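Local coordinates for protein lantibiotic dehydratase (Microbispora corallina, PDB 5EHK) that probably activates serine and threonine side chains of the NAI-107 precursor peptide for dehydration, using glutamyl-tRNA as the glutamate donor, at residues F12-T16 against I372-L378; V381-I386 against T519-V523. All blocks are in the same frame, centred on the assembly; numbering follows the deposited sequence.

Contact 1: F12-T16 against I372-L378; sequences FMVRT and IDLEVRL
Phe12 brings its ring tip against the isobutyl group of Leu378, CZ 3.6 Å from Leu378 CD1, the two side chains crossing at about a right angle. Its CB points toward strand 366-379, and chi1 of 52° sets CG between the backbone N and the carbonyl carbon. Val376 CG1 sits at the ring edge, 4.2 Å from Phe12 CE1, while Val14 CG2, from Phe12's own strand, also meets the edge, in plane. This end is the more enclosed, Phe12, Val14, Val376 and Leu378 all being buried, and Phe154 adds an edge-to-face ring contact. Val14 approaches Leu374 through CG1 and CD2 at 4.2 Å. At the other end, Thr16 and Leu374 are partly exposed, yet Thr16 CG2 meets Ile372 CG2 at 4.0 Å and reaches tip to tip toward Leu374 CD2. Glu375 and Arg377, whose CB atoms point away from Phe12-Thr16, form a salt bridge through Arg377 NE and Glu375 OE2 (3.1 Å). No hydrogen bond joins the segments; contact is mostly between side chains, with the Thr16 carbonyl O resting on Ile372 CG1. Their axes 9.0 Å apart at 128°, the strands pack face to face, both pairing with strand 147-155 (6-17 antiparallel, 366-379 parallel).

Contact 2: V381-I386 against T519-V523; sequences VVRTEI and TFRVV
Val382 lays its CG2 methyl over one face of the Phe520 ring, a CH-pi contact with the carbon 3.8 Å from the Phe520 ring centroid and 18° off the normal. The methyl is shifted toward the rim, nearest CZ and CE1. Leu515 of helix 512-516 packs on both Val382 and Phe520. Val382 chi1, 169°, turns CG1 anti to the backbone N and leaves CG2 to cover the ring. At the ring's edge, near its plane, comes Glu385 CB, 4.1 Å from Phe520 CZ. Val381 slides past the ring in the opposite direction, its CG1 4.0 Å from Phe520 CE2. One turn along the helix, Glu385 CG packs 3.8 Å from Val522 CG2, the two running past each other. Ile386 crosses Val522 at about a right angle, with CG1 4.1 Å from Val522 CG1. Glu385 bends at chi2, carrying its carboxylate beyond the apolar patch with its plane 66° from that of the ring. OE2 is hydrogen-bonded to Thr685 OG1 and to the backbone N of Arg684. The chemistry thus divides the work of one glutamate: its methylene groups join an apolar helix-to-strand interface, and its buried acid group has two hydrogen-bond partners beyond it.

Overall arrangement
Strand 366-379 of contact 1 runs directly into helix 380-395 of contact 2, so the two contacts follow one another along the chain, their centres about 16 Å apart. Residues 372-378 meet the N-terminal strand 6-17, whereas residues 381-386 reach strand 521-524. A salt bridge from Arg383 to Asp10 also ties the helix back to strand 6-17. Strands 500-508 and 785-792 complete the connection: the first pairs with 521-524, the second with 6-17, and they pair with each other. Both contacts are buried and untouched by the other protein chain, with centres about 33 and 32 Å from the centre of their own chain.

Contact 1: F12-T16 against I372-L378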
ATOM      1  N   PHE A  12     -25.588 -27.023 -24.155  1.00 31.14           N
ATOM      2  CA  PHE A  12     -25.427 -25.762 -23.462  1.00 25.51           C
ATOM      3  C   PHE A  12     -26.763 -25.331 -22.913  1.00 26.77           C
ATOM      4  O   PHE A  12     -27.777 -25.882 -23.304  1.00 33.52           O
ATOM      5  CB  PHE A  12     -24.816 -24.682 -24.369  1.00 26.87           C
ATOM      6  CG  PHE A  12     -25.519 -24.497 -25.691  1.00 33.10           C
ATOM      7  CD1 PHE A  12     -26.794 -23.937 -25.754  1.00 33.66           C
ATOM      8  CD2 PHE A  12     -24.885 -24.842 -26.878  1.00 29.98           C
ATOM      9  CE1 PHE A  12     -27.427 -23.749 -26.962  1.00 29.11           C
ATOM     10  CE2 PHE A  12     -25.513 -24.655 -28.087  1.00 29.06           C
ATOM     11  CZ  PHE A  12     -26.788 -24.110 -28.127  1.00 29.83           C
ATOM     12  N   MET A  13     -26.766 -24.390 -21.970  1.00 27.31           N
ATOM     13  CA  MET A  13     -28.015 -23.915 -21.384  1.00 26.55           C
ATOM     14  C   MET A  13     -28.399 -22.587 -22.016  1.00 25.94           C
ATOM     15  O   MET A  13     -27.546 -21.872 -22.522  1.00 27.45           O
ATOM     16  CB  MET A  13     -27.916 -23.785 -19.861  1.00 26.58           C
ATOM     17  CG  MET A  13     -29.265 -23.611 -19.165  1.00 27.05           C
ATOM     18  SD  MET A  13     -29.209 -23.202 -17.400  1.00 33.89           S
ATOM     19  CE  MET A  13     -28.661 -21.491 -17.440  1.00 25.98           C
ATOM     20  N   VAL A  14     -29.688 -22.271 -21.999  1.00 27.95           N
ATOM     21  CA  VAL A  14     -30.188 -21.045 -22.594  1.00 26.48           C
ATOM     22  C   VAL A  14     -30.998 -20.361 -21.531  1.00 29.06           C
ATOM     23  O   VAL A  14     -31.764 -21.026 -20.829  1.00 28.18           O
ATOM     24  CB  VAL A  14     -31.112 -21.330 -23.788  1.00 22.79           C
ATOM     25  CG1 VAL A  14     -31.620 -20.031 -24.379  1.00 25.57           C
ATOM     26  CG2 VAL A  14     -30.377 -22.147 -24.836  1.00 26.71           C
ATOM     27  N   ARG A  15     -30.775 -19.060 -21.358  1.00 26.88           N
ATOM     28  CA  ARG A  15     -31.604 -18.244 -20.477  1.00 24.69           C
ATOM     29  C   ARG A  15     -32.421 -17.349 -21.373  1.00 27.53           C
ATOM     30  O   ARG A  15     -31.897 -16.825 -22.354  1.00 34.40           O
ATOM     31  CB  ARG A  15     -30.765 -17.349 -19.565  1.00 27.56           C
ATOM     32  CG  ARG A  15     -29.519 -17.955 -18.952  1.00 25.59           C
ATOM     33  CD  ARG A  15     -28.841 -16.919 -18.058  1.00 29.72           C
ATOM     34  NE  ARG A  15     -27.703 -17.468 -17.331  1.00 30.56           N
ATOM     35  CZ  ARG A  15     -26.444 -17.095 -17.549  1.00 31.21           C
ATOM     36  NH1 ARG A  15     -26.160 -16.168 -18.462  1.00 31.30           N
ATOM     37  NH2 ARG A  15     -25.468 -17.651 -16.859  1.00 29.06           N
ATOM     38  N   THR A  16     -33.695 -17.168 -21.060  1.00 28.23           N
ATOM     39  CA  THR A  16     -34.548 -16.342 -21.908  1.00 26.33           C
ATOM     40  C   THR A  16     -35.817 -15.845 -21.211  1.00 27.22           C
ATOM     41  O   THR A  16     -36.348 -16.530 -20.341  1.00 29.13           O
ATOM     42  CB  THR A  16     -34.875 -17.112 -23.196  1.00 38.40           C
ATOM     43  OG1 THR A  16     -34.148 -16.520 -24.281  1.00 47.17           O
ATOM     44  CG2 THR A  16     -36.384 -17.132 -23.500  1.00 39.43           C
ATOM     45  N   ILE A 372     -38.427 -22.812 -19.993  1.00 33.62           N
ATOM     46  CA  ILE A 372     -38.881 -22.210 -21.237  1.00 34.65           C
ATOM     47  C   ILE A 372     -39.091 -23.244 -22.347  1.00 37.63           C
ATOM     48  O   ILE A 372     -38.219 -24.084 -22.592  1.00 38.82           O
ATOM     49  CB  ILE A 372     -37.868 -21.161 -21.719  1.00 32.90           C
ATOM     50  CG1 ILE A 372     -37.855 -19.961 -20.769  1.00 30.46           C
ATOM     51  CG2 ILE A 372     -38.173 -20.725 -23.148  1.00 34.92           C
ATOM     52  CD1 ILE A 372     -39.218 -19.318 -20.500  1.00 28.56           C
ATOM     53  N   ASP A 373     -40.253 -23.192 -23.002  1.00 41.50           N
ATOM     54  CA  ASP A 373     -40.505 -24.016 -24.192  1.00 42.75           C
ATOM     55  C   ASP A 373     -39.835 -23.374 -25.397  1.00 39.23           C
ATOM     56  O   ASP A 373     -40.349 -22.424 -25.987  1.00 40.04           O
ATOM     57  CB  ASP A 373     -42.013 -24.211 -24.433  1.00 44.58           C
ATOM     58  CG  ASP A 373     -42.311 -25.143 -25.614  1.00 48.53           C
ATOM     59  OD1 ASP A 373     -41.373 -25.797 -26.124  1.00 47.22           O
ATOM     60  OD2 ASP A 373     -43.490 -25.227 -26.029  1.00 48.15           O
ATOM     61  N   LEU A 374     -38.678 -23.911 -25.753  1.00 38.41           N
ATOM     62  CA  LEU A 374     -37.826 -23.320 -26.771  1.00 35.48           C
ATOM     63  C   LEU A 374     -36.765 -24.341 -27.096  1.00 38.12           C
ATOM     64  O   LEU A 374     -36.099 -24.885 -26.211  1.00 39.73           O
ATOM     65  CB  LEU A 374     -37.179 -22.027 -26.264  1.00 39.73           C
ATOM     66  CG  LEU A 374     -36.153 -21.211 -27.071  1.00 42.24           C
ATOM     67  CD1 LEU A 374     -36.757 -20.490 -28.284  1.00 37.59           C
ATOM     68  CD2 LEU A 374     -35.467 -20.195 -26.148  1.00 30.26           C
ATOM     69  N   GLU A 375     -36.631 -24.623 -28.378  1.00 40.37           N
ATOM     70  CA  GLU A 375     -35.578 -25.492 -28.832  1.00 46.46           C
ATOM     71  C   GLU A 375     -34.565 -24.645 -29.574  1.00 42.86           C
ATOM     72  O   GLU A 375     -34.916 -23.847 -30.434  1.00 41.05           O
ATOM     73  CB  GLU A 375     -36.142 -26.619 -29.691  1.00 49.90           C
ATOM     74  CG  GLU A 375     -35.112 -27.663 -30.076  1.00 60.03           C
ATOM     75  CD  GLU A 375     -35.711 -28.797 -30.896  1.00 74.80           C
ATOM     76  OE1 GLU A 375     -36.899 -28.694 -31.302  1.00 71.25           O
ATOM     77  OE2 GLU A 375     -34.970 -29.776 -31.158  1.00 73.57           O
ATOM     78  N   VAL A 376     -33.309 -24.769 -29.175  1.00 40.35           N
ATOM     79  CA  VAL A 376     -32.254 -24.024 -29.821  1.00 37.41           C
ATOM     80  C   VAL A 376     -31.140 -24.941 -30.270  1.00 40.65           C
ATOM     81  O   VAL A 376     -30.649 -25.773 -29.502  1.00 39.51           O
ATOM     82  CB  VAL A 376     -31.686 -22.930 -28.914  1.00 32.77           C
ATOM     83  CG1 VAL A 376     -30.454 -22.316 -29.559  1.00 34.66           C
ATOM     84  CG2 VAL A 376     -32.731 -21.855 -28.663  1.00 36.96           C
ATOM     85  N   ARG A 377     -30.761 -24.808 -31.533  1.00 32.68           N
ATOM     86  CA  ARG A 377     -29.615 -25.532 -32.032  1.00 36.66           C
ATOM     87  C   ARG A 377     -28.720 -24.585 -32.784  1.00 35.21           C
ATOM     88  O   ARG A 377     -29.192 -23.700 -33.487  1.00 34.79           O
ATOM     89  CB  ARG A 377     -30.037 -26.704 -32.915  1.00 45.29           C
ATOM     90  CG  ARG A 377     -30.519 -27.887 -32.115  1.00 50.91           C
ATOM     91  CD  ARG A 377     -31.280 -28.856 -32.973  1.00 67.32           C
ATOM     92  NE  ARG A 377     -32.032 -29.792 -32.148  1.00 72.87           N
ATOM     93  CZ  ARG A 377     -31.621 -31.020 -31.863  1.00 71.81           C
ATOM     94  NH1 ARG A 377     -30.467 -31.461 -32.353  1.00 68.02           N
ATOM     95  NH2 ARG A 377     -32.368 -31.804 -31.099  1.00 74.59           N
ATOM     96  N   LEU A 378     -27.420 -24.759 -32.623  1.00 31.01           N
ATOM     97  CA  LEU A 378     -26.497 -23.873 -33.292  1.00 34.58           C
ATOM     98  C   LEU A 378     -25.474 -24.728 -34.021  1.00 36.40           C
ATOM     99  O   LEU A 378     -25.073 -25.777 -33.530  1.00 33.92           O
ATOM    100  CB  LEU A 378     -25.812 -22.956 -32.277  1.00 36.17           C
ATOM    101  CG  LEU A 378     -26.655 -22.083 -31.349  1.00 31.86           C
ATOM    102  CD1 LEU A 378     -25.733 -21.457 -30.315  1.00 40.40           C
ATOM    103  CD2 LEU A 378     -27.395 -20.986 -32.120  1.00 27.36           C
TER

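Contact 2: V381-I386 against T519-V523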
ATOM      1  N   VAL A 381     -20.053 -23.858 -36.641  1.00 29.27           N
ATOM      2  CA  VAL A 381     -19.211 -22.697 -36.923  1.00 32.24           C
ATOM      3  C   VAL A 381     -19.232 -21.760 -35.717  1.00 31.92           C
ATOM      4  O   VAL A 381     -18.235 -21.114 -35.407  1.00 28.40           O
ATOM      5  CB  VAL A 381     -19.632 -21.951 -38.237  1.00 24.48           C
ATOM      6  CG1 VAL A 381     -21.031 -21.341 -38.107  1.00 28.89           C
ATOM      7  CG2 VAL A 381     -18.598 -20.900 -38.643  1.00 20.12           C
ATOM      8  N   VAL A 382     -20.363 -21.730 -35.017  1.00 33.18           N
ATOM      9  CA  VAL A 382     -20.503 -20.907 -33.827  1.00 34.38           C
ATOM     10  C   VAL A 382     -19.700 -21.476 -32.658  1.00 30.68           C
ATOM     11  O   VAL A 382     -18.955 -20.745 -32.009  1.00 29.30           O
ATOM     12  CB  VAL A 382     -21.968 -20.738 -33.429  1.00 37.01           C
ATOM     13  CG1 VAL A 382     -22.070 -20.114 -32.030  1.00 26.46           C
ATOM     14  CG2 VAL A 382     -22.683 -19.884 -34.467  1.00 29.84           C
ATOM     15  N   ARG A 383     -19.838 -22.775 -32.405  1.00 26.65           N
ATOM     16  CA  ARG A 383     -19.025 -23.448 -31.392  1.00 28.66           C
ATOM     17  C   ARG A 383     -17.532 -23.140 -31.557  1.00 29.02           C
ATOM     18  O   ARG A 383     -16.810 -22.980 -30.583  1.00 32.13           O
ATOM     19  CB  ARG A 383     -19.232 -24.956 -31.465  1.00 32.33           C
ATOM     20  CG  ARG A 383     -18.500 -25.749 -30.388  1.00 32.05           C
ATOM     21  CD  ARG A 383     -18.195 -27.148 -30.881  1.00 34.29           C
ATOM     22  NE  ARG A 383     -18.420 -28.174 -29.869  1.00 35.11           N
ATOM     23  CZ  ARG A 383     -19.280 -29.182 -29.992  1.00 37.71           C
ATOM     24  NH1 ARG A 383     -20.022 -29.313 -31.087  1.00 37.40           N
ATOM     25  NH2 ARG A 383     -19.399 -30.070 -29.016  1.00 35.75           N
ATOM     26  N   THR A 384     -17.074 -23.024 -32.791  1.00 30.18           N
ATOM     27  CA  THR A 384     -15.677 -22.704 -33.050  1.00 27.49           C
ATOM     28  C   THR A 384     -15.342 -21.238 -32.763  1.00 24.08           C
ATOM     29  O   THR A 384     -14.214 -20.917 -32.381  1.00 21.66           O
ATOM     30  CB  THR A 384     -15.285 -23.128 -34.479  1.00 23.43           C
ATOM     31  OG1 THR A 384     -15.184 -24.553 -34.489  1.00 23.42           O
ATOM     32  CG2 THR A 384     -13.933 -22.527 -34.916  1.00 20.64           C
ATOM     33  N   GLU A 385     -16.319 -20.354 -32.963  1.00 26.01           N
ATOM     34  CA  GLU A 385     -16.112 -18.930 -32.700  1.00 26.80           C
ATOM     35  C   GLU A 385     -15.884 -18.776 -31.207  1.00 25.68           C
ATOM     36  O   GLU A 385     -14.856 -18.258 -30.771  1.00 26.59           O
ATOM     37  CB  GLU A 385     -17.316 -18.096 -33.163  1.00 21.00           C
ATOM     38  CG  GLU A 385     -17.116 -16.567 -33.150  1.00 23.70           C
ATOM     39  CD  GLU A 385     -15.921 -16.055 -33.984  1.00 29.88           C
ATOM     40  OE1 GLU A 385     -15.850 -16.312 -35.207  1.00 33.06           O
ATOM     41  OE2 GLU A 385     -15.055 -15.356 -33.410  1.00 37.13           O
ATOM     42  N   ILE A 386     -16.827 -19.294 -30.434  1.00 19.48           N
ATOM     43  CA  ILE A 386     -16.751 -19.238 -29.002  1.00 17.22           C
ATOM     44  C   ILE A 386     -15.478 -19.872 -28.473  1.00 20.21           C
ATOM     45  O   ILE A 386     -14.828 -19.306 -27.611  1.00 25.09           O
ATOM     46  CB  ILE A 386     -17.970 -19.906 -28.387  1.00 20.55           C
ATOM     47  CG1 ILE A 386     -19.231 -19.173 -28.864  1.00 16.11           C
ATOM     48  CG2 ILE A 386     -17.862 -19.933 -26.860  1.00 13.91           C
ATOM     49  CD1 ILE A 386     -20.487 -19.778 -28.369  1.00 16.60           C
ATOM     50  N   THR A 519     -22.806 -15.542 -41.174  1.00 48.59           N
ATOM     51  CA  THR A 519     -23.099 -14.133 -40.947  1.00 50.40           C
ATOM     52  C   THR A 519     -23.825 -14.008 -39.611  1.00 46.05           C
ATOM     53  O   THR A 519     -25.056 -14.109 -39.513  1.00 38.20           O
ATOM     54  CB  THR A 519     -23.860 -13.492 -42.137  1.00 50.94           C
ATOM     55  OG1 THR A 519     -22.920 -13.232 -43.192  1.00 55.12           O
ATOM     56  CG2 THR A 519     -24.518 -12.162 -41.737  1.00 38.75           C
ATOM     57  N   PHE A 520     -23.009 -13.849 -38.570  1.00 49.59           N
ATOM     58  CA  PHE A 520     -23.492 -13.739 -37.201  1.00 40.10           C
ATOM     59  C   PHE A 520     -22.446 -13.050 -36.342  1.00 38.01           C
ATOM     60  O   PHE A 520     -21.287 -12.876 -36.744  1.00 35.76           O
ATOM     61  CB  PHE A 520     -23.809 -15.112 -36.603  1.00 30.30           C
ATOM     62  CG  PHE A 520     -22.598 -15.951 -36.353  1.00 36.12           C
ATOM     63  CD1 PHE A 520     -21.986 -15.955 -35.112  1.00 33.74           C
ATOM     64  CD2 PHE A 520     -22.055 -16.724 -37.358  1.00 37.83           C
ATOM     65  CE1 PHE A 520     -20.866 -16.707 -34.890  1.00 31.80           C
ATOM     66  CE2 PHE A 520     -20.936 -17.488 -37.133  1.00 34.97           C
ATOM     67  CZ  PHE A 520     -20.340 -17.478 -35.900  1.00 37.04           C
ATOM     68  N   ARG A 521     -22.872 -12.656 -35.153  1.00 35.11           N
ATOM     69  CA  ARG A 521     -21.967 -12.110 -34.168  1.00 32.69           C
ATOM     70  C   ARG A 521     -22.137 -12.896 -32.877  1.00 28.78           C
ATOM     71  O   ARG A 521     -23.257 -13.251 -32.517  1.00 30.71           O
ATOM     72  CB  ARG A 521     -22.270 -10.624 -33.944  1.00 32.02           C
ATOM     73  CG  ARG A 521     -21.178  -9.677 -34.439  1.00 28.10           C
ATOM     74  CD  ARG A 521     -20.889  -9.906 -35.892  1.00 37.71           C
ATOM     75  NE  ARG A 521     -20.174  -8.798 -36.516  1.00 46.88           N
ATOM     76  CZ  ARG A 521     -19.758  -8.805 -37.779  1.00 44.79           C
ATOM     77  NH1 ARG A 521     -19.999  -9.857 -38.541  1.00 42.49           N
ATOM     78  NH2 ARG A 521     -19.120  -7.761 -38.287  1.00 47.63           N
ATOM     79  N   VAL A 522     -21.036 -13.203 -32.197  1.00 30.43           N
ATOM     80  CA  VAL A 522     -21.131 -13.673 -30.803  1.00 32.30           C
ATOM     81  C   VAL A 522     -20.774 -12.537 -29.836  1.00 27.18           C
ATOM     82  O   VAL A 522     -19.679 -11.963 -29.911  1.00 23.95           O
ATOM     83  CB  VAL A 522     -20.184 -14.834 -30.506  1.00 30.51           C
ATOM     84  CG1 VAL A 522     -20.355 -15.281 -29.044  1.00 25.40           C
ATOM     85  CG2 VAL A 522     -20.445 -15.972 -31.446  1.00 20.98           C
ATOM     86  N   VAL A 523     -21.693 -12.196 -28.944  1.00 22.69           N
ATOM     87  CA  VAL A 523     -21.445 -11.091 -28.026  1.00 24.04           C
ATOM     88  C   VAL A 523     -21.306 -11.622 -26.584  1.00 30.69           C
ATOM     89  O   VAL A 523     -22.251 -12.212 -26.044  1.00 29.74           O
ATOM     90  CB  VAL A 523     -22.564 -10.044 -28.127  1.00 23.77           C
ATOM     91  CG1 VAL A 523     -22.362  -8.910 -27.114  1.00 29.81           C
ATOM     92  CG2 VAL A 523     -22.612  -9.496 -29.529  1.00 23.26           C
TER